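Long-range contacts in chitinase (Paenibacillus sp. FPU-7, PDB 5GZT), which probably hydrolyses internal beta-1,4 linkages between N-acetylglucosamine units in chitin and chitodextrins, as a chitinase with two glycosyl hydrolase family 18 domains: residues B[967-972]-B[1000-1005]; B[981-986]-B[1022-1027]. One frame throughout, in Å; residues are numbered along the deposited sequence.

Both contacts lie in the second family 18 domain, and their segments alternate along the chain. Strand 964-967 leads into 967-972, and a loop without strands carries the chain on through 981-986 to helix 998-1007. There contact 1 closes the first loop, setting 1000-1005 against the end of the strand it left. The chain then returns through strand 1015-1020, a parallel neighbour of 964-967, and 1022-1027 closes contact 2 on the middle of that same loop. The closures therefore cross, with centres about 14 Å apart. They meet at Asp971, whose OD1 makes a salt bridge with Arg1024 NE (2.8 Å) and a probable hydrogen bond with Tyr1022 OH (2.5 Å).

Contact 1: residues B[967-972]-B[1000-1005]; sequences VMTYDY and SVLTAY
The backbones of 967-972 and helical 1000-1005 come closest at Thr969 and Val1001, whose CA atoms are 7.2 Å apart, so side chains bridge the whole gap. Val967, in strand 964-967, enters the angle between three helix residues. Its CG1 lies anti to the backbone N (chi1 -173°) and reaches CG1 of Val1001 at 3.9 Å. The Val967 and Leu1002 side chains pass each other in opposite directions, with Val967 CG2 3.7 Å from Leu1002 CD2. The same valine sits over one face of the Tyr1005 ring, with CG2 4.1 Å above the plane and displaced toward the rim, and CG1 4.0 Å from CZ; the Tyr1005 hydroxyl bonds to Ala944 O and Ser943 OG. Two residues on, Thr969 turns its methyl to the helix: the Thr969 and Leu1002 side chains cross at about a right angle, with CG2 of Thr969 4.2 Å from CG of Leu1002. The threonine hydroxyl takes the other course, OG1 standing between N and the carbonyl carbon (chi1 46°) and bonding to the carbonyl oxygen of Gly1018 in strand 1015-1020. At the far end CG2 of Val1001 comes to Tyr972 obliquely, 4.1 Å from CE1. Two inverse gamma turns, centred on Met968 and Thr969, bend the chain as it leaves the strand. This is core packing of a family 18 TIM barrel, in which a helix of the outer layer lies against the end of a barrel strand. No hydrogen bond spans the segments: the join is buried and apolar, with the polar ends of Thr969 and Tyr1005 satisfied outside it.

Contact 2: residues B[981-986]-B[1022-1027]; sequences AHQASV and YARGWV
Gln983 reaches from the loop 981-986 to the residues leading into strand 1024-1026, and its amide makes a close part of the contact. NE2 gives a weak hydrogen bond to the carbonyl oxygen of Tyr1022, 3.0 Å long but bent to 123° at the hydrogen, and lies 3.7 Å from CA of Ala1023. A chain bent at chi2 (114°) carries the amide there. Both ends of this buried amide are engaged, so its rotation is probably restrained. Asp971 takes Arg1024 NE and, probably, Tyr1022 OH on its side-chain OD1, while its backbone N-H goes to Gln983 OE1.

Trp1026 also comes close, though unbonded: the outer edge of its six-membered ring faces the loop, with CH2 3.6 Å from the carbonyl oxygen of Ala981, near the ring plane. The indole NE1 instead bonds to the carbonyl oxygen of Glu977. The looser side is at Arg1024, alone partly exposed among the touching residues. It crosses the glutamine at about a right angle, with CD 4.1 Å from OE1, and the guanidinium presents its edge to that oxygen, its plane turned 85° from the amide.

Strand 1024-1026 pairs with 1086-1089, whose Thr1089 receives the backbone N-H of Gln983 on OG1. With 1074-1079 and 1065-1069 they form an antiparallel sheet, set after barrel strand 1015-1020 and before helix 1093-1106, consistent with the alpha+beta insertion of many family 18 chitinases. The loop that runs on to helix 998-1007 is thereby fastened to the edge of this sheet.

Contact 1: residues B[967-972]-B[1000-1005]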
loop_
_atom_site.group_PDB
_atom_site.type_symbol
_atom_site.label_atom_id
_atom_site.label_comp_id
_atom_site.label_asym_id
_atom_site.label_seq_id
_atom_site.Cartn_x
_atom_site.Cartn_y
_atom_site.Cartn_z
ATOM N N VAL B 967 36.979 9.817 9.600
ATOM C CA VAL B 967 35.777 10.280 8.987
ATOM C C VAL B 967 35.101 11.255 9.980
ATOM O O VAL B 967 34.888 10.955 11.193
ATOM C CB VAL B 967 34.782 9.140 8.644
ATOM C CG1 VAL B 967 33.570 9.650 7.824
ATOM C CG2 VAL B 967 35.505 8.063 7.889
ATOM N N MET B 968 34.763 12.429 9.438
ATOM C CA MET B 968 34.184 13.532 10.204
ATOM C C MET B 968 32.665 13.271 10.355
ATOM O O MET B 968 31.841 13.878 9.672
ATOM C CB MET B 968 34.527 14.888 9.491
ATOM C CG MET B 968 36.046 15.179 9.634
ATOM S SD MET B 968 36.493 16.777 8.860
ATOM C CE MET B 968 36.338 16.484 7.129
ATOM N N THR B 969 32.344 12.359 11.274
ATOM C CA THR B 969 30.974 11.886 11.523
ATOM C C THR B 969 30.367 12.900 12.528
ATOM O O THR B 969 30.137 12.611 13.744
ATOM C CB THR B 969 31.034 10.439 12.070
ATOM O OG1 THR B 969 32.029 10.377 13.093
ATOM C CG2 THR B 969 31.342 9.449 10.937
ATOM N N TYR B 970 30.225 14.128 12.026
ATOM C CA TYR B 970 29.748 15.284 12.801
ATOM C C TYR B 970 29.457 16.448 11.863
ATOM O O TYR B 970 29.563 16.273 10.657
ATOM C CB TYR B 970 30.627 15.584 13.995
ATOM C CG TYR B 970 32.103 15.761 13.700
ATOM C CD1 TYR B 970 32.572 16.850 12.935
ATOM C CD2 TYR B 970 33.026 14.903 14.229
ATOM C CE1 TYR B 970 33.951 17.041 12.714
ATOM C CE2 TYR B 970 34.382 15.060 13.976
ATOM C CZ TYR B 970 34.829 16.106 13.229
ATOM O OH TYR B 970 36.140 16.184 13.070
ATOM N N ASP B 971 28.971 17.589 12.358
ATOM C CA ASP B 971 28.518 18.697 11.501
ATOM C C ASP B 971 27.477 18.322 10.494
ATOM O O ASP B 971 27.390 18.950 9.422
ATOM C CB ASP B 971 29.672 19.319 10.703
ATOM C CG ASP B 971 30.784 19.867 11.559
ATOM O OD1 ASP B 971 30.535 20.378 12.657
ATOM O OD2 ASP B 971 31.976 19.783 11.124
ATOM N N TYR B 972 26.656 17.317 10.801
ATOM C CA TYR B 972 25.613 16.905 9.886
ATOM C C TYR B 972 24.496 17.960 9.638
ATOM O O TYR B 972 23.865 17.975 8.583
ATOM C CB TYR B 972 24.933 15.634 10.399
ATOM C CG TYR B 972 25.817 14.407 10.649
ATOM C CD1 TYR B 972 26.821 14.033 9.780
ATOM C CD2 TYR B 972 25.488 13.524 11.684
ATOM C CE1 TYR B 972 27.584 12.912 10.031
ATOM C CE2 TYR B 972 26.216 12.397 11.928
ATOM C CZ TYR B 972 27.256 12.074 11.046
ATOM O OH TYR B 972 27.993 10.953 11.288
ATOM N N SER B 1000 25.172 5.402 9.347
ATOM C CA SER B 1000 24.804 5.531 7.951
ATOM C C SER B 1000 26.004 5.953 7.114
ATOM O O SER B 1000 26.215 5.384 6.013
ATOM C CB SER B 1000 23.683 6.541 7.696
ATOM O OG SER B 1000 24.091 7.878 7.876
ATOM N N VAL B 1001 26.810 6.855 7.648
ATOM C CA VAL B 1001 28.010 7.325 6.877
ATOM C C VAL B 1001 29.067 6.240 6.685
ATOM O O VAL B 1001 29.550 5.934 5.570
ATOM C CB VAL B 1001 28.628 8.544 7.579
ATOM C CG1 VAL B 1001 29.900 8.968 6.878
ATOM C CG2 VAL B 1001 27.685 9.676 7.545
ATOM N N LEU B 1002 29.371 5.576 7.791
ATOM C CA LEU B 1002 30.404 4.525 7.750
ATOM C C LEU B 1002 29.931 3.292 7.026
ATOM O O LEU B 1002 30.752 2.609 6.323
ATOM C CB LEU B 1002 30.889 4.263 9.129
ATOM C CG LEU B 1002 31.536 5.462 9.773
ATOM C CD1 LEU B 1002 31.723 5.211 11.257
ATOM C CD2 LEU B 1002 32.869 5.758 9.133
ATOM N N THR B 1003 28.593 3.040 7.005
ATOM C CA THR B 1003 28.094 2.040 6.085
ATOM C C THR B 1003 28.286 2.412 4.643
ATOM O O THR B 1003 28.679 1.541 3.825
ATOM C CB THR B 1003 26.589 1.732 6.381
ATOM O OG1 THR B 1003 26.524 1.228 7.704
ATOM C CG2 THR B 1003 25.990 0.724 5.457
ATOM N N ALA B 1004 27.957 3.648 4.265
ATOM C CA ALA B 1004 28.132 4.077 2.921
ATOM C C ALA B 1004 29.584 4.025 2.518
ATOM O O ALA B 1004 29.881 3.676 1.413
ATOM C CB ALA B 1004 27.636 5.484 2.726
ATOM N N TYR B 1005 30.511 4.351 3.393
ATOM C CA TYR B 1005 31.953 4.155 3.013
ATOM C C TYR B 1005 32.269 2.681 2.708
ATOM O O TYR B 1005 32.985 2.295 1.714
ATOM C CB TYR B 1005 32.891 4.654 4.124
ATOM C CG TYR B 1005 33.243 6.121 4.058
ATOM C CD1 TYR B 1005 32.279 7.117 4.202
ATOM C CD2 TYR B 1005 34.566 6.519 3.927
ATOM C CE1 TYR B 1005 32.609 8.478 4.139
ATOM C CE2 TYR B 1005 34.903 7.878 3.867
ATOM C CZ TYR B 1005 33.963 8.836 3.966
ATOM O OH TYR B 1005 34.383 10.148 3.954
#

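Contact 2: residues B[981-986]-B[1022-1027]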
loop_
_atom_site.group_PDB
_atom_site.type_symbol
_atom_site.label_atom_id
_atom_site.label_comp_id
_atom_site.label_asym_id
_atom_site.label_seq_id
_atom_site.Cartn_x
_atom_site.Cartn_y
_atom_site.Cartn_z
ATOM N N ALA B 981 17.914 18.967 14.494
ATOM C CA ALA B 981 18.330 17.556 14.275
ATOM C C ALA B 981 19.699 17.302 14.906
ATOM O O ALA B 981 20.316 18.228 15.496
ATOM C CB ALA B 981 18.306 17.193 12.781
ATOM N N HIS B 982 20.144 16.022 14.872
ATOM C CA HIS B 982 21.372 15.661 15.571
ATOM C C HIS B 982 22.547 15.914 14.604
ATOM O O HIS B 982 22.512 15.439 13.414
ATOM C CB HIS B 982 21.344 14.217 15.918
ATOM C CG HIS B 982 20.240 13.839 16.855
ATOM N ND1 HIS B 982 20.159 14.322 18.146
ATOM C CD2 HIS B 982 19.221 12.952 16.712
ATOM C CE1 HIS B 982 19.105 13.797 18.740
ATOM N NE2 HIS B 982 18.544 12.934 17.908
ATOM N N GLN B 983 23.486 16.712 15.077
ATOM C CA GLN B 983 24.697 17.082 14.272
ATOM C C GLN B 983 25.780 15.996 14.240
ATOM O O GLN B 983 26.602 16.014 13.332
ATOM C CB GLN B 983 25.315 18.404 14.731
ATOM C CG GLN B 983 25.988 18.423 16.111
ATOM C CD GLN B 983 27.508 18.655 16.099
ATOM O OE1 GLN B 983 28.220 18.492 15.038
ATOM N NE2 GLN B 983 28.032 18.969 17.279
ATOM N N ALA B 984 25.731 15.054 15.182
ATOM C CA ALA B 984 26.776 14.079 15.387
ATOM C C ALA B 984 26.296 12.690 15.825
ATOM O O ALA B 984 27.070 11.904 16.394
ATOM C CB ALA B 984 27.725 14.616 16.424
ATOM N N SER B 985 25.041 12.344 15.541
ATOM C CA SER B 985 24.483 11.125 16.154
ATOM C C SER B 985 25.144 9.853 15.649
ATOM O O SER B 985 25.336 9.687 14.423
ATOM C CB SER B 985 22.988 11.026 15.891
ATOM O OG SER B 985 22.695 11.054 14.516
ATOM N N VAL B 986 25.422 8.933 16.565
ATOM C CA VAL B 986 25.998 7.662 16.202
ATOM C C VAL B 986 25.066 6.738 15.408
ATOM O O VAL B 986 25.551 6.163 14.392
ATOM C CB VAL B 986 26.712 6.997 17.362
ATOM C CG1 VAL B 986 25.911 7.050 18.648
ATOM C CG2 VAL B 986 27.133 5.576 17.022
ATOM N N TYR B 1022 32.399 19.871 20.476
ATOM C CA TYR B 1022 31.709 21.147 20.382
ATOM C C TYR B 1022 30.308 20.851 19.936
ATOM O O TYR B 1022 30.035 19.793 19.309
ATOM C CB TYR B 1022 32.367 22.134 19.385
ATOM C CG TYR B 1022 32.445 21.625 17.945
ATOM C CD1 TYR B 1022 33.536 20.814 17.503
ATOM C CD2 TYR B 1022 31.465 21.925 17.032
ATOM C CE1 TYR B 1022 33.611 20.322 16.198
ATOM C CE2 TYR B 1022 31.534 21.434 15.720
ATOM C CZ TYR B 1022 32.607 20.632 15.315
ATOM O OH TYR B 1022 32.613 20.192 14.014
ATOM N N ALA B 1023 29.443 21.851 20.129
ATOM C CA ALA B 1023 28.039 21.765 19.741
ATOM C C ALA B 1023 27.641 22.589 18.566
ATOM O O ALA B 1023 28.339 23.489 18.127
ATOM C CB ALA B 1023 27.185 22.170 20.924
ATOM N N ARG B 1024 26.467 22.278 18.057
ATOM C CA ARG B 1024 25.725 23.160 17.136
ATOM C C ARG B 1024 24.321 23.282 17.683
ATOM O O ARG B 1024 23.974 22.614 18.640
ATOM C CB ARG B 1024 25.725 22.632 15.710
ATOM C CG ARG B 1024 27.121 22.690 15.074
ATOM C CD ARG B 1024 27.096 22.180 13.634
ATOM N NE ARG B 1024 28.450 22.212 13.100
ATOM C CZ ARG B 1024 29.100 23.322 12.715
ATOM N NH1 ARG B 1024 28.506 24.514 12.671
ATOM N NH2 ARG B 1024 30.360 23.234 12.321
ATOM N N GLY B 1025 23.534 24.197 17.151
ATOM C CA GLY B 1025 22.252 24.511 17.806
ATOM C C GLY B 1025 21.389 25.492 17.027
ATOM O O GLY B 1025 21.801 25.939 15.964
ATOM N N TRP B 1026 20.148 25.727 17.501
ATOM C CA TRP B 1026 19.227 26.664 16.863
ATOM C C TRP B 1026 18.486 27.454 17.953
ATOM O O TRP B 1026 18.288 26.951 19.056
ATOM C CB TRP B 1026 18.177 25.961 15.973
ATOM C CG TRP B 1026 18.684 25.271 14.800
ATOM C CD1 TRP B 1026 18.717 25.711 13.495
ATOM C CD2 TRP B 1026 19.249 23.970 14.805
ATOM N NE1 TRP B 1026 19.299 24.738 12.688
ATOM C CE2 TRP B 1026 19.639 23.669 13.477
ATOM C CE3 TRP B 1026 19.510 23.049 15.821
ATOM C CZ2 TRP B 1026 20.267 22.477 13.142
ATOM C CZ3 TRP B 1026 20.129 21.855 15.486
ATOM C CH2 TRP B 1026 20.486 21.577 14.150
ATOM N N VAL B 1027 18.059 28.682 17.606
ATOM C CA VAL B 1027 17.201 29.525 18.496
ATOM C C VAL B 1027 15.797 29.573 17.889
ATOM O O VAL B 1027 15.586 29.103 16.743
ATOM C CB VAL B 1027 17.789 30.953 18.706
ATOM C CG1 VAL B 1027 19.004 30.906 19.637
ATOM C CG2 VAL B 1027 18.157 31.651 17.400
#